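Local structure of esterase (Xanthomonas oryzae pv. oryzae, 3H2G) at residues 329-341 / 366-380. The protein hydrolyses carboxylic ester bonds in rice cell walls and serves as a virulence factor of the pathogen. Numbering follows the deposited sequence.
Sequences LLCGSSNDATVPL and TGNASDNSAFAHMLT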
loop_
_atom_site.group_PDB
_atom_site.type_symbol
_atom_site.label_atom_id
_atom_site.label_comp_id
_atom_site.label_asym_id
_atom_site.label_seq_id
_atom_site.Cartn_x
_atom_site.Cartn_y
_atom_site.Cartn_z
ATOM N N LEU A 329 3.712 3.361 14.416
ATOM C CA LEU A 329 2.347 3.243 14.899
ATOM C C LEU A 329 1.515 2.480 13.878
ATOM O O LEU A 329 1.242 2.977 12.786
ATOM C CB LEU A 329 1.729 4.626 15.136
ATOM C CG LEU A 329 0.283 4.626 15.654
ATOM C CD1 LEU A 329 0.186 3.788 16.930
ATOM C CD2 LEU A 329 -0.164 6.057 15.917
ATOM N N LEU A 330 1.133 1.259 14.231
ATOM C CA LEU A 330 0.320 0.438 13.345
ATOM C C LEU A 330 -1.138 0.769 13.624
ATOM O O LEU A 330 -1.583 0.717 14.768
ATOM C CB LEU A 330 0.588 -1.045 13.610
ATOM C CG LEU A 330 2.050 -1.496 13.531
ATOM C CD1 LEU A 330 2.131 -2.995 13.771
ATOM C CD2 LEU A 330 2.632 -1.147 12.169
ATOM N N CYS A 331 -1.880 1.124 12.584
ATOM C CA CYS A 331 -3.284 1.471 12.755
ATOM C C CYS A 331 -4.167 0.515 11.973
ATOM O O CYS A 331 -3.786 0.013 10.915
ATOM C CB CYS A 331 -3.528 2.908 12.289
ATOM S SG CYS A 331 -5.178 3.605 12.650
ATOM N N GLY A 332 -5.352 0.264 12.512
ATOM C CA GLY A 332 -6.288 -0.628 11.865
ATOM C C GLY A 332 -7.580 -0.629 12.651
ATOM O O GLY A 332 -7.753 0.181 13.561
ATOM N N SER A 333 -8.485 -1.535 12.302
ATOM C CA SER A 333 -9.767 -1.633 12.983
ATOM C C SER A 333 -10.103 -3.083 13.297
ATOM O O SER A 333 -9.914 -3.967 12.459
ATOM C CB SER A 333 -10.873 -1.033 12.111
ATOM O OG SER A 333 -12.156 -1.365 12.619
ATOM N N SER A 334 -10.599 -3.328 14.506
ATOM C CA SER A 334 -10.976 -4.681 14.894
ATOM C C SER A 334 -12.278 -5.108 14.202
ATOM O O SER A 334 -12.769 -6.217 14.417
ATOM C CB SER A 334 -11.106 -4.786 16.419
ATOM O OG SER A 334 -11.865 -3.717 16.950
ATOM N N ASN A 335 -12.831 -4.228 13.369
ATOM C CA ASN A 335 -14.051 -4.542 12.615
ATOM C C ASN A 335 -13.631 -5.075 11.239
ATOM O O ASN A 335 -14.437 -5.661 10.517
ATOM C CB ASN A 335 -14.906 -3.288 12.374
ATOM C CG ASN A 335 -15.504 -2.712 13.645
ATOM O OD1 ASN A 335 -15.393 -1.513 13.896
ATOM N ND2 ASN A 335 -16.160 -3.551 14.436
ATOM N N ASP A 336 -12.365 -4.852 10.895
ATOM C CA ASP A 336 -11.787 -5.241 9.602
ATOM C C ASP A 336 -11.675 -6.747 9.350
ATOM O O ASP A 336 -10.854 -7.427 9.964
ATOM C CB ASP A 336 -10.398 -4.607 9.467
ATOM C CG ASP A 336 -9.886 -4.597 8.037
ATOM O OD1 ASP A 336 -10.342 -5.418 7.213
ATOM O OD2 ASP A 336 -9.003 -3.764 7.744
ATOM N N ALA A 337 -12.491 -7.259 8.431
ATOM C CA ALA A 337 -12.476 -8.681 8.097
ATOM C C ALA A 337 -11.623 -8.983 6.861
ATOM O O ALA A 337 -11.365 -10.147 6.552
ATOM C CB ALA A 337 -13.907 -9.184 7.881
ATOM N N THR A 338 -11.190 -7.944 6.152
ATOM C CA THR A 338 -10.357 -8.149 4.967
ATOM C C THR A 338 -8.906 -8.343 5.407
ATOM O O THR A 338 -8.212 -9.245 4.931
ATOM C CB THR A 338 -10.467 -6.956 3.991
ATOM O OG1 THR A 338 -11.814 -6.861 3.504
ATOM C CG2 THR A 338 -9.526 -7.147 2.807
ATOM N N VAL A 339 -8.456 -7.494 6.324
ATOM C CA VAL A 339 -7.108 -7.589 6.873
ATOM C C VAL A 339 -7.256 -7.496 8.392
ATOM O O VAL A 339 -7.231 -6.402 8.963
ATOM C CB VAL A 339 -6.196 -6.440 6.371
ATOM C CG1 VAL A 339 -4.817 -6.552 7.014
ATOM C CG2 VAL A 339 -6.072 -6.501 4.852
ATOM N N PRO A 340 -7.433 -8.646 9.067
ATOM C CA PRO A 340 -7.591 -8.678 10.523
ATOM C C PRO A 340 -6.495 -7.936 11.278
ATOM O O PRO A 340 -5.321 -7.999 10.912
ATOM C CB PRO A 340 -7.609 -10.171 10.829
ATOM C CG PRO A 340 -8.312 -10.731 9.619
ATOM C CD PRO A 340 -7.625 -9.993 8.493
ATOM N N LEU A 341 -6.892 -7.235 12.335
ATOM C CA LEU A 341 -5.949 -6.474 13.147
ATOM C C LEU A 341 -4.929 -7.410 13.789
ATOM O O LEU A 341 -3.913 -6.967 14.327
ATOM C CB LEU A 341 -6.705 -5.682 14.219
ATOM C CG LEU A 341 -5.923 -4.599 14.967
ATOM C CD1 LEU A 341 -5.276 -3.638 13.974
ATOM C CD2 LEU A 341 -6.875 -3.849 15.899
ATOM N N THR A 366 -15.268 0.203 16.021
ATOM C CA THR A 366 -16.383 0.634 16.858
ATOM C C THR A 366 -16.471 -0.151 18.160
ATOM O O THR A 366 -17.100 0.299 19.118
ATOM C CB THR A 366 -17.729 0.474 16.128
ATOM O OG1 THR A 366 -17.965 -0.915 15.863
ATOM C CG2 THR A 366 -17.725 1.246 14.820
ATOM N N GLY A 367 -15.846 -1.324 18.190
ATOM C CA GLY A 367 -15.885 -2.151 19.382
ATOM C C GLY A 367 -17.130 -3.022 19.413
ATOM O O GLY A 367 -17.348 -3.781 20.358
ATOM N N ASN A 368 -17.948 -2.908 18.372
ATOM C CA ASN A 368 -19.179 -3.683 18.267
ATOM C C ASN A 368 -19.059 -4.673 17.109
ATOM O O ASN A 368 -18.865 -4.272 15.961
ATOM C CB ASN A 368 -20.366 -2.749 18.022
ATOM C CG ASN A 368 -21.701 -3.446 18.195
ATOM O OD1 ASN A 368 -21.939 -4.507 17.622
ATOM N ND2 ASN A 368 -22.581 -2.847 18.990
ATOM N N ALA A 369 -19.179 -5.963 17.415
ATOM C CA ALA A 369 -19.073 -7.009 16.400
ATOM C C ALA A 369 -20.090 -6.840 15.277
ATOM O O ALA A 369 -19.880 -7.324 14.163
ATOM C CB ALA A 369 -19.229 -8.380 17.047
ATOM N N SER A 370 -21.192 -6.156 15.570
ATOM C CA SER A 370 -22.233 -5.921 14.575
ATOM C C SER A 370 -21.686 -5.131 13.392
ATOM O O SER A 370 -22.270 -5.131 12.308
ATOM C CB SER A 370 -23.402 -5.156 15.206
ATOM O OG SER A 370 -24.354 -4.776 14.228
ATOM N N ASP A 371 -20.559 -4.456 13.605
ATOM C CA ASP A 371 -19.943 -3.662 12.549
ATOM C C ASP A 371 -18.807 -4.404 11.846
ATOM O O ASP A 371 -18.201 -3.873 10.912
ATOM C CB ASP A 371 -19.415 -2.340 13.113
ATOM C CG ASP A 371 -20.510 -1.485 13.725
ATOM O OD1 ASP A 371 -21.494 -1.172 13.018
ATOM O OD2 ASP A 371 -20.379 -1.125 14.913
ATOM N N ASN A 372 -18.508 -5.621 12.294
ATOM C CA ASN A 372 -17.449 -6.406 11.664
ATOM C C ASN A 372 -17.869 -6.662 10.227
ATOM O O ASN A 372 -18.989 -7.101 9.968
ATOM C CB ASN A 372 -17.242 -7.736 12.395
ATOM C CG ASN A 372 -16.564 -7.560 13.738
ATOM O OD1 ASN A 372 -16.291 -6.440 14.166
ATOM N ND2 ASN A 372 -16.283 -8.670 14.410
ATOM N N SER A 373 -16.967 -6.388 9.290
ATOM C CA SER A 373 -17.279 -6.561 7.881
ATOM C C SER A 373 -16.045 -6.382 7.015
ATOM O O SER A 373 -15.076 -5.740 7.420
ATOM C CB SER A 373 -18.345 -5.534 7.471
ATOM O OG SER A 373 -18.467 -5.431 6.064
ATOM N N ALA A 374 -16.087 -6.956 5.817
ATOM C CA ALA A 374 -14.981 -6.834 4.879
ATOM C C ALA A 374 -14.892 -5.369 4.458
ATOM O O ALA A 374 -13.811 -4.859 4.170
ATOM C CB ALA A 374 -15.231 -7.712 3.662
ATOM N N PHE A 375 -16.040 -4.699 4.439
ATOM C CA PHE A 375 -16.113 -3.295 4.045
ATOM C C PHE A 375 -15.590 -2.326 5.096
ATOM O O PHE A 375 -15.393 -1.142 4.812
ATOM C CB PHE A 375 -17.554 -2.921 3.684
ATOM C CG PHE A 375 -18.091 -3.664 2.496
ATOM C CD1 PHE A 375 -18.709 -4.901 2.653
ATOM C CD2 PHE A 375 -17.949 -3.142 1.215
ATOM C CE1 PHE A 375 -19.179 -5.608 1.547
ATOM C CE2 PHE A 375 -18.414 -3.843 0.101
ATOM C CZ PHE A 375 -19.030 -5.078 0.271
ATOM N N ALA A 376 -15.372 -2.813 6.312
ATOM C CA ALA A 376 -14.859 -1.951 7.371
ATOM C C ALA A 376 -13.403 -1.622 7.062
ATOM O O ALA A 376 -12.832 -0.680 7.616
ATOM C CB ALA A 376 -14.973 -2.649 8.724
ATOM N N HIS A 377 -12.811 -2.406 6.162
ATOM C CA HIS A 377 -11.423 -2.221 5.756
ATOM C C HIS A 377 -11.222 -0.829 5.153
ATOM O O HIS A 377 -10.329 -0.089 5.562
ATOM C CB HIS A 377 -11.040 -3.301 4.734
ATOM C CG HIS A 377 -9.599 -3.267 4.310
ATOM N ND1 HIS A 377 -8.555 -3.405 5.198
ATOM C CD2 HIS A 377 -9.036 -3.150 3.083
ATOM C CE1 HIS A 377 -7.409 -3.374 4.538
ATOM N NE2 HIS A 377 -7.675 -3.222 3.252
ATOM N N MET A 378 -12.067 -0.475 4.188
ATOM C CA MET A 378 -11.967 0.817 3.518
ATOM C C MET A 378 -12.143 2.018 4.444
ATOM O O MET A 378 -11.611 3.098 4.177
ATOM C CB MET A 378 -12.981 0.893 2.369
ATOM C CG MET A 378 -12.684 -0.060 1.211
ATOM S SD MET A 378 -13.050 -1.799 1.569
ATOM C CE MET A 378 -14.739 -1.895 0.975
ATOM N N LEU A 379 -12.885 1.832 5.530
ATOM C CA LEU A 379 -13.115 2.913 6.482
ATOM C C LEU A 379 -11.829 3.330 7.196
ATOM O O LEU A 379 -11.695 4.476 7.618
ATOM C CB LEU A 379 -14.149 2.489 7.530
ATOM C CG LEU A 379 -15.521 2.061 7.006
ATOM C CD1 LEU A 379 -16.371 1.541 8.159
ATOM C CD2 LEU A 379 -16.197 3.241 6.321
ATOM N N THR A 380 -10.881 2.404 7.322
ATOM C CA THR A 380 -9.629 2.701 8.017
ATOM C C THR A 380 -8.690 3.633 7.272
ATOM O O THR A 380 -7.807 4.231 7.881
ATOM C CB THR A 380 -8.835 1.416 8.360
ATOM O OG1 THR A 380 -8.356 0.804 7.155
ATOM C CG2 THR A 380 -9.715 0.431 9.114
HETATM O O HOH W 1 -13.296 0.062 10.534
HETATM O O HOH W 2 -14.236 -2.888 16.741
#
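Asp336 and His377 meet here as the acid and base in what is probably the catalytic triad of an alpha/beta hydrolase, the acid on the loop after strand 328-332 and the histidine near the start of helix 376-396. The pair is a worked example of how two loops can fix a histidine and a carboxylate against each other, consistent with a Ser-His-Asp triad. The chi1 of His377, -176°, swings the ring out beside its own carbonyl carbon, where ND1 donates to Asp336 OD2 over 2.6 Å, in the ring plane and onto the syn lone pair. The other ring nitrogen, NE2, is hydrogen-bonded to Ser176 OG, on the presumed nucleophile elbow, while Tyr175 also packs against the imidazole. The second carboxylate oxygen, OD1, takes two backbone N-H bonds, each of 2.9 Å, which fix the rotation of the group: Thr338 N, nearly along the C-O axis, closes an Asx turn, and Val339 N, above the carboxylate plane, an Asx motif. Thr338 lies over one face of the imidazole, its CB 4.2 Å from the ring centroid in a CH-pi contact, while its OG1 donates to Ala374 O. Val339 CG2 approaches His377 CE1 obliquely.

The neighbouring Asn335 ties the same loop to residues on either side of the 3-10 segment 369-371. Its CG stands beside the backbone N (chi1 -67°), and the amide is held at both ends: OD1 accepts from Thr366 N at 2.7 Å, and ND2 donates, within the amide plane, to Asn372 OD1, the two amide planes 57° apart. A single beta bridge pairs Asp336 with Ser373, formed by Ser373 N to Asn335 O and Ala337 N to Ser373 O. This last oxygen takes a second bond from Ala376 N, which reaches it from the opposite face of its carbonyl plane.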